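Local coordinates for uncharacterized protein ScGH5_18 (Streptomyces cattleya, PDB 7LR8), which probably hydrolyses the beta-1,4 bond of the Man-GlcNAc core disaccharide of N-glycans, as a family 5 glycoside hydrolase of subfamily 18, at residues 51-56 with 87-92; 219-224 with 260-265; 253-258 with 396-401; 305-310 with 328-333. The protein carries 1 engineered substitution. One frame throughout, in Å; residues are numbered along the deposited sequence.

Contact 1: residues 51-56 with 87-92; sequences DHVRVF and RGLDVN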
loop_
_atom_site.group_PDB
_atom_site.type_symbol
_atom_site.label_atom_id
_atom_site.label_comp_id
_atom_site.label_asym_id
_atom_site.label_seq_id
_atom_site.Cartn_x
_atom_site.Cartn_y
_atom_site.Cartn_z
ATOM N N ASP B 51 -29.446 -14.388 -3.382
ATOM C CA ASP B 51 -28.893 -15.731 -3.470
ATOM C C ASP B 51 -27.383 -15.789 -3.648
ATOM O O ASP B 51 -26.844 -16.896 -3.725
ATOM C CB ASP B 51 -29.561 -16.518 -4.611
ATOM C CG ASP B 51 -29.384 -15.859 -5.968
ATOM O OD1 ASP B 51 -28.226 -15.784 -6.446
ATOM O OD2 ASP B 51 -30.408 -15.431 -6.556
ATOM N N HIS B 52 -26.679 -14.655 -3.717
ATOM C CA HIS B 52 -25.222 -14.707 -3.798
ATOM C C HIS B 52 -24.653 -13.390 -3.295
ATOM O O HIS B 52 -25.366 -12.387 -3.165
ATOM C CB HIS B 52 -24.718 -14.986 -5.229
ATOM C CG HIS B 52 -25.012 -13.886 -6.197
ATOM N ND1 HIS B 52 -26.194 -13.811 -6.902
ATOM C CD2 HIS B 52 -24.289 -12.793 -6.555
ATOM C CE1 HIS B 52 -26.179 -12.734 -7.671
ATOM N NE2 HIS B 52 -25.041 -12.093 -7.470
ATOM N N VAL B 53 -23.359 -13.419 -2.993
ATOM C CA VAL B 53 -22.588 -12.224 -2.687
ATOM C C VAL B 53 -21.323 -12.258 -3.525
ATOM O O VAL B 53 -20.806 -13.329 -3.867
ATOM C CB VAL B 53 -22.222 -12.107 -1.187
ATOM C CG1 VAL B 53 -23.461 -11.787 -0.358
ATOM C CG2 VAL B 53 -21.576 -13.381 -0.691
ATOM N N ARG B 54 -20.837 -11.071 -3.871
ATOM C CA ARG B 54 -19.519 -10.877 -4.462
ATOM C C ARG B 54 -18.643 -10.268 -3.381
ATOM O O ARG B 54 -19.044 -9.278 -2.761
ATOM C CB ARG B 54 -19.617 -9.957 -5.685
ATOM C CG ARG B 54 -18.298 -9.384 -6.204
ATOM C CD ARG B 54 -18.452 -9.043 -7.693
ATOM N NE ARG B 54 -17.267 -8.405 -8.270
ATOM C CZ ARG B 54 -17.166 -7.110 -8.585
ATOM N NH1 ARG B 54 -18.190 -6.277 -8.396
ATOM N NH2 ARG B 54 -16.049 -6.654 -9.129
ATOM N N VAL B 55 -17.486 -10.894 -3.103
ATOM C CA VAL B 55 -16.679 -10.530 -1.944
ATOM C C VAL B 55 -15.244 -10.191 -2.353
ATOM O O VAL B 55 -14.726 -10.650 -3.376
ATOM C CB VAL B 55 -16.678 -11.631 -0.860
ATOM C CG1 VAL B 55 -18.112 -12.014 -0.492
ATOM C CG2 VAL B 55 -15.910 -12.846 -1.318
ATOM N N PHE B 56 -14.592 -9.399 -1.509
ATOM C CA PHE B 56 -13.349 -8.720 -1.879
ATOM C C PHE B 56 -12.228 -8.884 -0.865
ATOM O O PHE B 56 -12.177 -8.145 0.138
ATOM C CB PHE B 56 -13.621 -7.239 -2.104
ATOM C CG PHE B 56 -14.648 -6.978 -3.156
ATOM C CD1 PHE B 56 -14.290 -6.963 -4.499
ATOM C CD2 PHE B 56 -15.971 -6.737 -2.805
ATOM C CE1 PHE B 56 -15.240 -6.715 -5.473
ATOM C CE2 PHE B 56 -16.924 -6.502 -3.790
ATOM C CZ PHE B 56 -16.541 -6.493 -5.127
ATOM N N ARG B 87 -26.346 -19.322 4.871
ATOM C CA ARG B 87 -27.455 -18.407 4.660
ATOM C C ARG B 87 -27.981 -18.461 3.237
ATOM O O ARG B 87 -28.760 -17.590 2.840
ATOM C CB ARG B 87 -27.022 -16.986 5.035
ATOM C CG ARG B 87 -26.838 -16.840 6.542
ATOM C CD ARG B 87 -25.764 -15.836 6.990
ATOM N NE ARG B 87 -25.713 -15.872 8.448
ATOM C CZ ARG B 87 -24.992 -16.740 9.146
ATOM N NH1 ARG B 87 -24.218 -17.617 8.520
ATOM N NH2 ARG B 87 -25.036 -16.725 10.470
ATOM N N GLY B 88 -27.588 -19.478 2.471
ATOM C CA GLY B 88 -28.083 -19.628 1.118
ATOM C C GLY B 88 -27.494 -18.639 0.142
ATOM O O GLY B 88 -28.131 -18.320 -0.866
ATOM N N LEU B 89 -26.285 -18.142 0.413
ATOM C CA LEU B 89 -25.609 -17.183 -0.452
ATOM C C LEU B 89 -24.397 -17.875 -1.066
ATOM O O LEU B 89 -23.469 -18.263 -0.347
ATOM C CB LEU B 89 -25.192 -15.938 0.325
ATOM C CG LEU B 89 -26.338 -15.242 1.065
ATOM C CD1 LEU B 89 -25.775 -14.223 2.046
ATOM C CD2 LEU B 89 -27.273 -14.577 0.063
ATOM N N ASP B 90 -24.430 -18.073 -2.380
ATOM C CA ASP B 90 -23.238 -18.486 -3.106
ATOM C C ASP B 90 -22.250 -17.318 -3.193
ATOM O O ASP B 90 -22.621 -16.161 -3.021
ATOM C CB ASP B 90 -23.622 -18.972 -4.498
ATOM C CG ASP B 90 -24.559 -20.162 -4.454
ATOM O OD1 ASP B 90 -24.354 -21.037 -3.590
ATOM O OD2 ASP B 90 -25.505 -20.230 -5.274
ATOM N N VAL B 91 -20.976 -17.631 -3.440
ATOM C CA VAL B 91 -19.905 -16.644 -3.298
ATOM C C VAL B 91 -19.063 -16.582 -4.570
ATOM O O VAL B 91 -18.495 -17.595 -4.999
ATOM C CB VAL B 91 -19.005 -16.950 -2.089
ATOM C CG1 VAL B 91 -17.792 -15.976 -2.058
ATOM C CG2 VAL B 91 -19.804 -16.855 -0.806
ATOM N N ASN B 92 -18.955 -15.385 -5.147
ATOM C CA ASN B 92 -17.934 -15.077 -6.139
ATOM C C ASN B 92 -16.832 -14.277 -5.457
ATOM O O ASN B 92 -17.120 -13.319 -4.738
ATOM C CB ASN B 92 -18.520 -14.281 -7.310
ATOM C CG ASN B 92 -17.460 -13.508 -8.078
ATOM O OD1 ASN B 92 -17.015 -12.439 -7.646
ATOM N ND2 ASN B 92 -17.035 -14.053 -9.210
#

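Contact 2: residues 219-224 with 260-265; sequences AVTAVH and PRRPVW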
loop_
_atom_site.group_PDB
_atom_site.type_symbol
_atom_site.label_atom_id
_atom_site.label_comp_id
_atom_site.label_asym_id
_atom_site.label_seq_id
_atom_site.Cartn_x
_atom_site.Cartn_y
_atom_site.Cartn_z
ATOM N N ALA B 219 -15.750 -16.994 -18.428
ATOM C CA ALA B 219 -16.939 -17.833 -18.600
ATOM C C ALA B 219 -18.192 -17.046 -18.986
ATOM O O ALA B 219 -19.051 -17.572 -19.706
ATOM C CB ALA B 219 -17.211 -18.608 -17.309
ATOM N N VAL B 220 -18.343 -15.828 -18.479
ATOM C CA VAL B 220 -19.500 -14.981 -18.759
ATOM C C VAL B 220 -18.977 -13.560 -18.902
ATOM O O VAL B 220 -17.871 -13.241 -18.465
ATOM C CB VAL B 220 -20.582 -15.061 -17.649
ATOM C CG1 VAL B 220 -21.054 -16.504 -17.437
ATOM C CG2 VAL B 220 -20.065 -14.479 -16.341
ATOM N N THR B 221 -19.774 -12.696 -19.536
ATOM C CA THR B 221 -19.396 -11.290 -19.647
ATOM C C THR B 221 -19.891 -10.542 -18.417
ATOM O O THR B 221 -21.076 -10.622 -18.076
ATOM C CB THR B 221 -19.989 -10.649 -20.902
ATOM O OG1 THR B 221 -19.639 -11.421 -22.051
ATOM C CG2 THR B 221 -19.474 -9.227 -21.071
ATOM N N ALA B 222 -18.998 -9.811 -17.757
ATOM C CA ALA B 222 -19.381 -9.006 -16.608
ATOM C C ALA B 222 -19.446 -7.543 -17.019
ATOM O O ALA B 222 -18.521 -7.035 -17.659
ATOM C CB ALA B 222 -18.401 -9.195 -15.452
ATOM N N VAL B 223 -20.545 -6.877 -16.679
ATOM C CA VAL B 223 -20.671 -5.438 -16.890
ATOM C C VAL B 223 -20.984 -4.773 -15.556
ATOM O O VAL B 223 -21.670 -5.341 -14.693
ATOM C CB VAL B 223 -21.753 -5.085 -17.937
ATOM C CG1 VAL B 223 -21.331 -5.585 -19.321
ATOM C CG2 VAL B 223 -23.094 -5.666 -17.540
ATOM N N HIS B 224 -20.458 -3.556 -15.394
ATOM C CA HIS B 224 -20.655 -2.737 -14.204
ATOM C C HIS B 224 -21.295 -1.427 -14.650
ATOM O O HIS B 224 -20.661 -0.653 -15.376
ATOM C CB HIS B 224 -19.323 -2.452 -13.504
ATOM C CG HIS B 224 -18.589 -3.673 -13.036
ATOM N ND1 HIS B 224 -17.235 -3.659 -12.768
ATOM C CD2 HIS B 224 -19.012 -4.934 -12.770
ATOM C CE1 HIS B 224 -16.856 -4.856 -12.357
ATOM N NE2 HIS B 224 -17.912 -5.652 -12.359
ATOM N N PRO B 260 -23.975 -17.596 -28.994
ATOM C CA PRO B 260 -25.197 -16.779 -29.096
ATOM C C PRO B 260 -25.990 -16.674 -27.804
ATOM O O PRO B 260 -26.870 -15.809 -27.716
ATOM C CB PRO B 260 -26.009 -17.492 -30.188
ATOM C CG PRO B 260 -25.487 -18.903 -30.195
ATOM C CD PRO B 260 -24.033 -18.808 -29.829
ATOM N N ARG B 261 -25.735 -17.525 -26.809
ATOM C CA ARG B 261 -26.443 -17.452 -25.537
ATOM C C ARG B 261 -25.493 -17.269 -24.356
ATOM O O ARG B 261 -25.836 -17.626 -23.225
ATOM C CB ARG B 261 -27.319 -18.691 -25.343
ATOM C CG ARG B 261 -28.598 -18.665 -26.173
ATOM N N ARG B 262 -24.315 -16.706 -24.594
ATOM C CA ARG B 262 -23.376 -16.451 -23.504
ATOM C C ARG B 262 -24.032 -15.539 -22.472
ATOM O O ARG B 262 -24.542 -14.473 -22.833
ATOM C CB ARG B 262 -22.095 -15.800 -24.029
ATOM C CG ARG B 262 -21.119 -15.343 -22.928
ATOM C CD ARG B 262 -19.903 -14.676 -23.564
ATOM N NE ARG B 262 -18.933 -14.091 -22.639
ATOM C CZ ARG B 262 -17.803 -14.686 -22.243
ATOM N NH1 ARG B 262 -17.522 -15.928 -22.644
ATOM N NH2 ARG B 262 -16.961 -14.044 -21.432
ATOM N N PRO B 263 -24.078 -15.930 -21.201
ATOM C CA PRO B 263 -24.721 -15.074 -20.198
ATOM C C PRO B 263 -23.948 -13.783 -19.980
ATOM O O PRO B 263 -22.719 -13.742 -20.089
ATOM C CB PRO B 263 -24.710 -15.939 -18.930
ATOM C CG PRO B 263 -24.513 -17.354 -19.427
ATOM C CD PRO B 263 -23.629 -17.210 -20.630
ATOM N N VAL B 264 -24.692 -12.719 -19.674
ATOM C CA VAL B 264 -24.129 -11.428 -19.282
ATOM C C VAL B 264 -24.493 -11.184 -17.823
ATOM O O VAL B 264 -25.676 -11.187 -17.463
ATOM C CB VAL B 264 -24.633 -10.278 -20.168
ATOM C CG1 VAL B 264 -23.930 -8.967 -19.777
ATOM C CG2 VAL B 264 -24.387 -10.590 -21.635
ATOM N N TRP B 265 -23.477 -10.975 -16.984
ATOM C CA TRP B 265 -23.661 -10.768 -15.550
ATOM C C TRP B 265 -23.594 -9.271 -15.258
ATOM O O TRP B 265 -22.536 -8.654 -15.397
ATOM C CB TRP B 265 -22.598 -11.545 -14.770
ATOM C CG TRP B 265 -22.723 -11.493 -13.263
ATOM C CD1 TRP B 265 -23.661 -10.813 -12.525
ATOM C CD2 TRP B 265 -21.877 -12.154 -12.321
ATOM N NE1 TRP B 265 -23.441 -11.018 -11.181
ATOM C CE2 TRP B 265 -22.345 -11.828 -11.034
ATOM C CE3 TRP B 265 -20.745 -12.984 -12.441
ATOM C CZ2 TRP B 265 -21.744 -12.323 -9.876
ATOM C CZ3 TRP B 265 -20.158 -13.469 -11.296
ATOM C CH2 TRP B 265 -20.643 -13.130 -10.030
#

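Contact 3: residues 253-258 with 396-401; sequences AKAWAR and PTTVLA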
loop_
_atom_site.group_PDB
_atom_site.type_symbol
_atom_site.label_atom_id
_atom_site.label_comp_id
_atom_site.label_asym_id
_atom_site.label_seq_id
_atom_site.Cartn_x
_atom_site.Cartn_y
_atom_site.Cartn_z
ATOM N N ALA B 253 -22.931 -5.726 -24.673
ATOM C CA ALA B 253 -21.875 -6.712 -24.470
ATOM C C ALA B 253 -22.098 -7.952 -25.327
ATOM O O ALA B 253 -21.134 -8.621 -25.723
ATOM C CB ALA B 253 -21.797 -7.085 -22.988
ATOM N N LYS B 254 -23.354 -8.253 -25.650
ATOM C CA LYS B 254 -23.679 -9.408 -26.470
ATOM C C LYS B 254 -23.119 -9.309 -27.886
ATOM O O LYS B 254 -22.912 -10.348 -28.523
ATOM C CB LYS B 254 -25.197 -9.592 -26.525
ATOM C CG LYS B 254 -25.803 -10.003 -25.186
ATOM C CD LYS B 254 -27.313 -10.116 -25.247
ATOM C CE LYS B 254 -27.857 -10.582 -23.901
ATOM N NZ LYS B 254 -29.331 -10.633 -23.899
ATOM N N ALA B 255 -22.879 -8.097 -28.401
ATOM C CA ALA B 255 -22.450 -7.983 -29.794
ATOM C C ALA B 255 -21.142 -8.721 -30.052
ATOM O O ALA B 255 -20.931 -9.224 -31.162
ATOM C CB ALA B 255 -22.310 -6.515 -30.194
ATOM N N TRP B 256 -20.266 -8.800 -29.051
ATOM C CA TRP B 256 -18.927 -9.355 -29.212
ATOM C C TRP B 256 -18.824 -10.822 -28.818
ATOM O O TRP B 256 -17.746 -11.409 -28.953
ATOM C CB TRP B 256 -17.909 -8.541 -28.395
ATOM C CG TRP B 256 -17.557 -7.220 -29.013
ATOM C CD1 TRP B 256 -16.533 -6.963 -29.880
ATOM C CD2 TRP B 256 -18.235 -5.973 -28.811
ATOM N NE1 TRP B 256 -16.532 -5.634 -30.232
ATOM C CE2 TRP B 256 -17.575 -5.006 -29.595
ATOM C CE3 TRP B 256 -19.347 -5.583 -28.050
ATOM C CZ2 TRP B 256 -17.974 -3.669 -29.629
ATOM C CZ3 TRP B 256 -19.746 -4.254 -28.087
ATOM C CH2 TRP B 256 -19.060 -3.314 -28.869
ATOM N N ALA B 257 -19.905 -11.431 -28.338
ATOM C CA ALA B 257 -19.845 -12.830 -27.930
ATOM C C ALA B 257 -19.756 -13.748 -29.141
ATOM O O ALA B 257 -20.408 -13.524 -30.165
ATOM C CB ALA B 257 -21.074 -13.200 -27.093
ATOM N N ARG B 258 -18.948 -14.807 -29.013
ATOM C CA ARG B 258 -18.944 -15.857 -30.021
ATOM C C ARG B 258 -20.095 -16.832 -29.816
ATOM O O ARG B 258 -20.650 -17.339 -30.795
ATOM C CB ARG B 258 -17.600 -16.601 -30.009
ATOM N N PRO B 396 -34.369 -3.257 -28.219
ATOM C CA PRO B 396 -33.243 -3.600 -29.098
ATOM C C PRO B 396 -32.202 -4.471 -28.410
ATOM O O PRO B 396 -31.952 -4.352 -27.207
ATOM C CB PRO B 396 -32.653 -2.232 -29.459
ATOM C CG PRO B 396 -32.962 -1.372 -28.254
ATOM C CD PRO B 396 -34.347 -1.843 -27.807
ATOM N N THR B 397 -31.589 -5.360 -29.202
ATOM C CA THR B 397 -30.273 -5.896 -28.890
ATOM C C THR B 397 -29.263 -5.189 -29.791
ATOM O O THR B 397 -29.588 -4.197 -30.453
ATOM C CB THR B 397 -30.219 -7.424 -29.048
ATOM O OG1 THR B 397 -28.957 -7.910 -28.560
ATOM C CG2 THR B 397 -30.392 -7.848 -30.504
ATOM N N THR B 398 -28.024 -5.688 -29.820
ATOM C CA THR B 398 -26.987 -5.121 -30.676
ATOM C C THR B 398 -26.338 -6.220 -31.510
ATOM O O THR B 398 -26.389 -7.408 -31.169
ATOM C CB THR B 398 -25.906 -4.364 -29.872
ATOM O OG1 THR B 398 -25.162 -5.267 -29.032
ATOM C CG2 THR B 398 -26.540 -3.283 -29.009
ATOM N N VAL B 399 -25.741 -5.806 -32.626
ATOM C CA VAL B 399 -25.019 -6.716 -33.512
ATOM C C VAL B 399 -23.837 -5.956 -34.102
ATOM O O VAL B 399 -23.953 -4.774 -34.438
ATOM C CB VAL B 399 -25.944 -7.290 -34.612
ATOM C CG1 VAL B 399 -26.449 -6.193 -35.540
ATOM C CG2 VAL B 399 -25.221 -8.385 -35.411
ATOM N N LEU B 400 -22.689 -6.630 -34.202
ATOM C CA LEU B 400 -21.506 -6.002 -34.778
ATOM C C LEU B 400 -21.675 -5.777 -36.276
ATOM O O LEU B 400 -22.322 -6.561 -36.979
ATOM C CB LEU B 400 -20.266 -6.862 -34.533
ATOM C CG LEU B 400 -19.647 -6.833 -33.141
ATOM C CD1 LEU B 400 -18.376 -7.677 -33.153
ATOM C CD2 LEU B 400 -19.342 -5.397 -32.719
ATOM N N ALA B 401 -21.073 -4.686 -36.763
ATOM C CA ALA B 401 -21.096 -4.381 -38.191
ATOM C C ALA B 401 -20.668 -5.582 -39.028
ATOM O O ALA B 401 -21.273 -5.873 -40.068
ATOM C CB ALA B 401 -20.191 -3.180 -38.484
HETATM O O HOH W 1 -22.687 -9.200 -33.274
#

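Contact 4: residues 305-310 with 328-333; sequences CSHDVD and QDRRVK. With SO4 (sulfate ion), chain J.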
loop_
_atom_site.group_PDB
_atom_site.type_symbol
_atom_site.label_atom_id
_atom_site.label_comp_id
_atom_site.label_asym_id
_atom_site.label_seq_id
_atom_site.Cartn_x
_atom_site.Cartn_y
_atom_site.Cartn_z
ATOM N N CYS B 305 -24.213 -1.405 -3.087
ATOM C CA CYS B 305 -23.559 -2.487 -2.367
ATOM C C CYS B 305 -24.467 -2.900 -1.209
ATOM O O CYS B 305 -25.565 -2.354 -1.050
ATOM C CB CYS B 305 -22.193 -2.042 -1.849
ATOM S SG CYS B 305 -22.245 -0.446 -0.980
ATOM N N SER B 306 -24.010 -3.852 -0.397
ATOM C CA SER B 306 -24.867 -4.356 0.674
ATOM C C SER B 306 -25.071 -3.297 1.754
ATOM O O SER B 306 -26.212 -3.024 2.165
ATOM C CB SER B 306 -24.269 -5.640 1.255
ATOM O OG SER B 306 -23.025 -5.403 1.892
ATOM N N HIS B 307 -23.981 -2.660 2.199
ATOM C CA HIS B 307 -24.010 -1.792 3.366
ATOM C C HIS B 307 -23.342 -0.457 3.080
ATOM O O HIS B 307 -22.320 -0.389 2.390
ATOM C CB HIS B 307 -23.330 -2.465 4.557
ATOM C CG HIS B 307 -24.076 -3.654 5.076
ATOM N ND1 HIS B 307 -23.934 -4.917 4.539
ATOM C CD2 HIS B 307 -25.000 -3.765 6.060
ATOM C CE1 HIS B 307 -24.723 -5.758 5.184
ATOM N NE2 HIS B 307 -25.388 -5.083 6.106
ATOM N N ASP B 308 -23.933 0.597 3.628
ATOM C CA ASP B 308 -23.318 1.912 3.614
ATOM C C ASP B 308 -21.921 1.849 4.213
ATOM O O ASP B 308 -21.626 1.014 5.077
ATOM C CB ASP B 308 -24.147 2.906 4.436
ATOM C CG ASP B 308 -25.412 3.383 3.724
ATOM O OD1 ASP B 308 -25.522 3.246 2.486
ATOM O OD2 ASP B 308 -26.295 3.901 4.434
ATOM N N VAL B 309 -21.058 2.773 3.760
ATOM C CA VAL B 309 -19.708 2.921 4.301
ATOM C C VAL B 309 -19.757 3.846 5.508
ATOM O O VAL B 309 -20.466 4.864 5.503
ATOM C CB VAL B 309 -18.743 3.459 3.227
ATOM C CG1 VAL B 309 -17.309 3.548 3.779
ATOM C CG2 VAL B 309 -18.787 2.564 1.988
ATOM N N ASP B 310 -19.022 3.481 6.557
ATOM C CA ASP B 310 -18.983 4.297 7.764
ATOM C C ASP B 310 -18.374 5.660 7.453
ATOM O O ASP B 310 -17.246 5.744 6.959
ATOM C CB ASP B 310 -18.175 3.575 8.847
ATOM C CG ASP B 310 -18.247 4.271 10.203
ATOM O OD1 ASP B 310 -18.756 5.405 10.285
ATOM O OD2 ASP B 310 -17.781 3.676 11.195
ATOM N N GLN B 328 -25.469 1.386 8.048
ATOM C CA GLN B 328 -24.362 0.919 8.873
ATOM C C GLN B 328 -24.837 0.024 10.009
ATOM O O GLN B 328 -24.157 -0.944 10.371
ATOM C CB GLN B 328 -23.607 2.121 9.429
ATOM C CG GLN B 328 -22.448 2.488 8.575
ATOM C CD GLN B 328 -21.303 1.544 8.788
ATOM O OE1 GLN B 328 -20.861 1.338 9.920
ATOM N NE2 GLN B 328 -20.816 0.944 7.704
ATOM N N ASP B 329 -25.985 0.342 10.608
ATOM C CA ASP B 329 -26.544 -0.500 11.653
ATOM C C ASP B 329 -27.496 -1.555 11.106
ATOM O O ASP B 329 -28.327 -2.064 11.859
ATOM C CB ASP B 329 -27.243 0.352 12.718
ATOM C CG ASP B 329 -27.994 1.528 12.132
ATOM O OD1 ASP B 329 -28.871 1.312 11.271
ATOM O OD2 ASP B 329 -27.713 2.677 12.538
ATOM N N ARG B 330 -27.395 -1.874 9.809
ATOM C CA ARG B 330 -28.076 -3.007 9.176
ATOM C C ARG B 330 -29.588 -2.816 9.089
ATOM O O ARG B 330 -30.352 -3.778 9.193
ATOM C CB ARG B 330 -27.747 -4.325 9.885
ATOM C CG ARG B 330 -26.242 -4.599 9.957
ATOM C CD ARG B 330 -25.956 -5.912 10.655
ATOM N NE ARG B 330 -24.529 -6.159 10.810
ATOM C CZ ARG B 330 -23.861 -6.033 11.951
ATOM N NH1 ARG B 330 -24.489 -5.657 13.059
ATOM N NH2 ARG B 330 -22.563 -6.300 11.990
ATOM N N ARG B 331 -30.042 -1.586 8.881
ATOM C CA ARG B 331 -31.457 -1.331 8.667
ATOM C C ARG B 331 -31.726 -1.173 7.175
ATOM O O ARG B 331 -30.902 -0.624 6.439
ATOM C CB ARG B 331 -31.917 -0.094 9.439
ATOM C CG ARG B 331 -31.578 -0.166 10.915
ATOM C CD ARG B 331 -32.524 0.666 11.761
ATOM N NE ARG B 331 -33.476 -0.174 12.483
ATOM C CZ ARG B 331 -34.757 -0.310 12.154
ATOM N NH1 ARG B 331 -35.249 0.347 11.112
ATOM N NH2 ARG B 331 -35.549 -1.101 12.866
ATOM N N VAL B 332 -32.873 -1.685 6.732
ATOM C CA VAL B 332 -33.207 -1.660 5.313
ATOM C C VAL B 332 -33.532 -0.234 4.892
ATOM O O VAL B 332 -34.393 0.431 5.489
ATOM C CB VAL B 332 -34.377 -2.610 5.017
ATOM C CG1 VAL B 332 -34.678 -2.633 3.517
ATOM C CG2 VAL B 332 -34.048 -4.009 5.523
ATOM N N LYS B 333 -32.861 0.229 3.855
ATOM C CA LYS B 333 -33.043 1.536 3.249
ATOM C C LYS B 333 -34.121 1.453 2.178
ATOM O O LYS B 333 -34.464 0.358 1.715
ATOM C CB LYS B 333 -31.721 2.014 2.637
ATOM C CG LYS B 333 -30.609 2.221 3.644
ATOM C CD LYS B 333 -29.252 2.451 2.963
ATOM C CE LYS B 333 -29.224 3.749 2.177
ATOM N NZ LYS B 333 -27.981 3.916 1.366
HETATM S S SO4 J . -21.172 -5.479 15.031
HETATM O O1 SO4 J . -20.044 -5.678 15.938
HETATM O O2 SO4 J . -21.862 -6.751 14.838
HETATM O O3 SO4 J . -22.096 -4.503 15.604
HETATM O O4 SO4 J . -20.680 -4.983 13.747
HETATM O O HOH W 2 -25.541 4.185 7.092
#

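Contact 1: residues 51-56 with 87-92
Strands 52-55 and 90-94 are neighbours in the parallel beta-barrel of this glycoside hydrolase, a (beta/alpha)8 fold, and helix 71-86 makes the beta-alpha-beta crossover between them. Their backbones are laced by four hydrogen bonds. Asp90 N donates to Asp51 O at 3.0 Å, and Val53 N to Asp90 O at 2.8 Å. Asn92 N then reaches Val53 O, and Val55 N reaches Asn92 O at 2.9 Å. Three valines line the side that faces helix 71-86. Val53 CG2 meets Val91 CG2 at 3.9 Å, and Val55 CG2 meets Val91 CG1 at 3.7 Å. Val91 has CG1 anti to its backbone N (chi1 174°), which turns its two methyls to different valines. Leu89 CD1 adds a looser touch on Val53 CG1 at 4.1 Å. On the other face Arg54 and Asn92 run side by side into the barrel. The Arg54 chain is extended, and the Phe56 ring atom CZ sits over one face of its guanidinium. Arg54 NE pairs with Asp94 and NH1 with Glu268; the Arg54 side chain is about 5 Å from the bound mannose. At the start of the strand, His52 ND1 donates to Asp51 OD1 at 2.9 Å, in the plane of the ring, and NE2 bonds to Thr302. Asp51 is also bridged by Arg15 and Arg347. The apolar face thus seals strand to helix, while the inner face holds a guanidinium fixed by two carboxylates and the Phe56 ring, close to the sugar.

Contact 2: residues 219-224 with 260-265
Arg262 reaches from the loop before strand 264-269 to the start of strand 221-225, its neighbour in the parallel barrel. From CB the chain runs out fully extended, with CG anti to the backbone N (chi1 173°). CD passes Thr221 OG1 at 3.6 Å. NE then donates to Thr221 OG1 at 2.8 Å, almost straight at 165° and in the plane of the guanidinium. Beyond it, CZ lies near the carbonyl carbon of Val220. NH1 comes to 3.7 Å from Ala219 O, which stands over one face of the group. NH2 lies 3.2 Å from Val220 O. Outside the two segments, NH1 donates to Gly218 O and NH2 to Ser214 O. Next to this grip the strands pair in parallel. Thr221 N donates to Pro263 O, Trp265 N to Thr221 O at 2.7 Å, and Val223 N to Trp265 O at 3.0 Å. Val220 sits across the Pro263 ring, its CG1 4.0 Å from Pro263 CB, and its CG2 touches Trp265 CB. Val223 CG2 and Val264 CG1 meet at 4.1 Å on the face covered by helix 240-253. The Trp265 indole points into the barrel, where NE1 donates to Thr302. Arginine N-H groups thus meet the Thr221 hydroxyl and carbonyls of helix 211-216 and the loop after it. This fixes the rotation of the guanidinium and probably spreads its charge over several oxygens.

Contact 3: residues 253-258 with 396-401
Leu400 lies over the indole of Trp256 where the barrel domain meets the small three-stranded parallel sheet of the C-terminal region. Strand 397-400 is an outer strand of that sheet. Leu400 CD2 makes a CH-pi contact over the face of the indole, 3.9 Å from the centroid of its five-membered ring and 24° off the ring normal. Its nearest ring atom is Trp256 CE2, at 3.6 Å. CD1 of the same leucine lies 3.8 Å from Trp256 CD1, so both methyls rest against the indole. The two side chains cross at about a right angle. Leu400 CG also packs on Ala255, 4.0 Å from its CB and 3.4 Å from its O. The methyl of Ala255 meets Thr398 OG1 at 3.3 Å. That hydroxyl is held by Glu251 O, from the last part of helix 240-253. Glu251 also takes the hydroxyl of Thr397 and pairs with Lys254, which donates as well to Pro296 O. Beside it in the sheet, strand 358-362 bonds to the backbone of Thr397 and Val399. Val362 of that strand touches Trp256. A water links the two backbones: it donates to Ala255 O and accepts from Leu400 N, both at 2.7 Å.

Contact 4: residues 305-310 with 328-333
Asp308 OD1 is gripped by Lys333 NZ at 2.8 Å and by the backbone N of Gly324. The lysine bond is a salt bridge and uses the syn lone pair of the carboxylate. The Lys333 chain is bent at chi3 (66°), bringing NZ back to the aspartate, and NZ donates as well to Gly324 O. Asp308 OD2 accepts a hydrogen bond from a water at 2.8 Å, and this water accepts from Gln328 N. Gln328 makes the other direct bond: its NE2 donates to Asp308 O at 2.7 Å, from above the carbonyl plane, and also to Ser23 O. The Gln328 amide stacks on the Asp310 carboxylate, the planes 24° apart, with OE1 3.7 Å from Asp310 CB. Asp310 OD1 accepts from the backbone N of Arg312. Arg330 CG touches His307 NE2 obliquely at 4.0 Å. Farther out, Arg330 NH2 binds a sulfate ion through O2 and O4, the latter at 2.9 Å. The ion probably comes from the crystallisation liquor. Arg330 NE pairs with Asp41 of helix 35-46, and His307 NE2 bonds to Ser44 of the same helix. Both segments belong to the long connection after strand 298-304, and Lys333 is the N-cap residue of helix 334-349, the last helix of the barrel.

How the contacts relate
Contacts 1 and 2 belong to the same barrel sheet, with centres about 18 Å apart. They meet inside the barrel, where Asn92 CB packs on Trp265 CH2 at 3.6 Å and Arg54 NH2 lies 3.8 Å from His224 CE1. Contact 1 is the one nearest the bound mannose. Contact 3 adjoins contact 2, centres about 12 Å apart, through Thr221 CG2 and Ala253 CB at 3.7 Å. It lies across the chain's centre from contact 1. Contact 4 is about 36 Å from contact 3, centre to centre. Contacts 3 and 4 both lie away from the annotated sites, though the Val309 side chain of contact 4 comes to about 7 Å from the mannose.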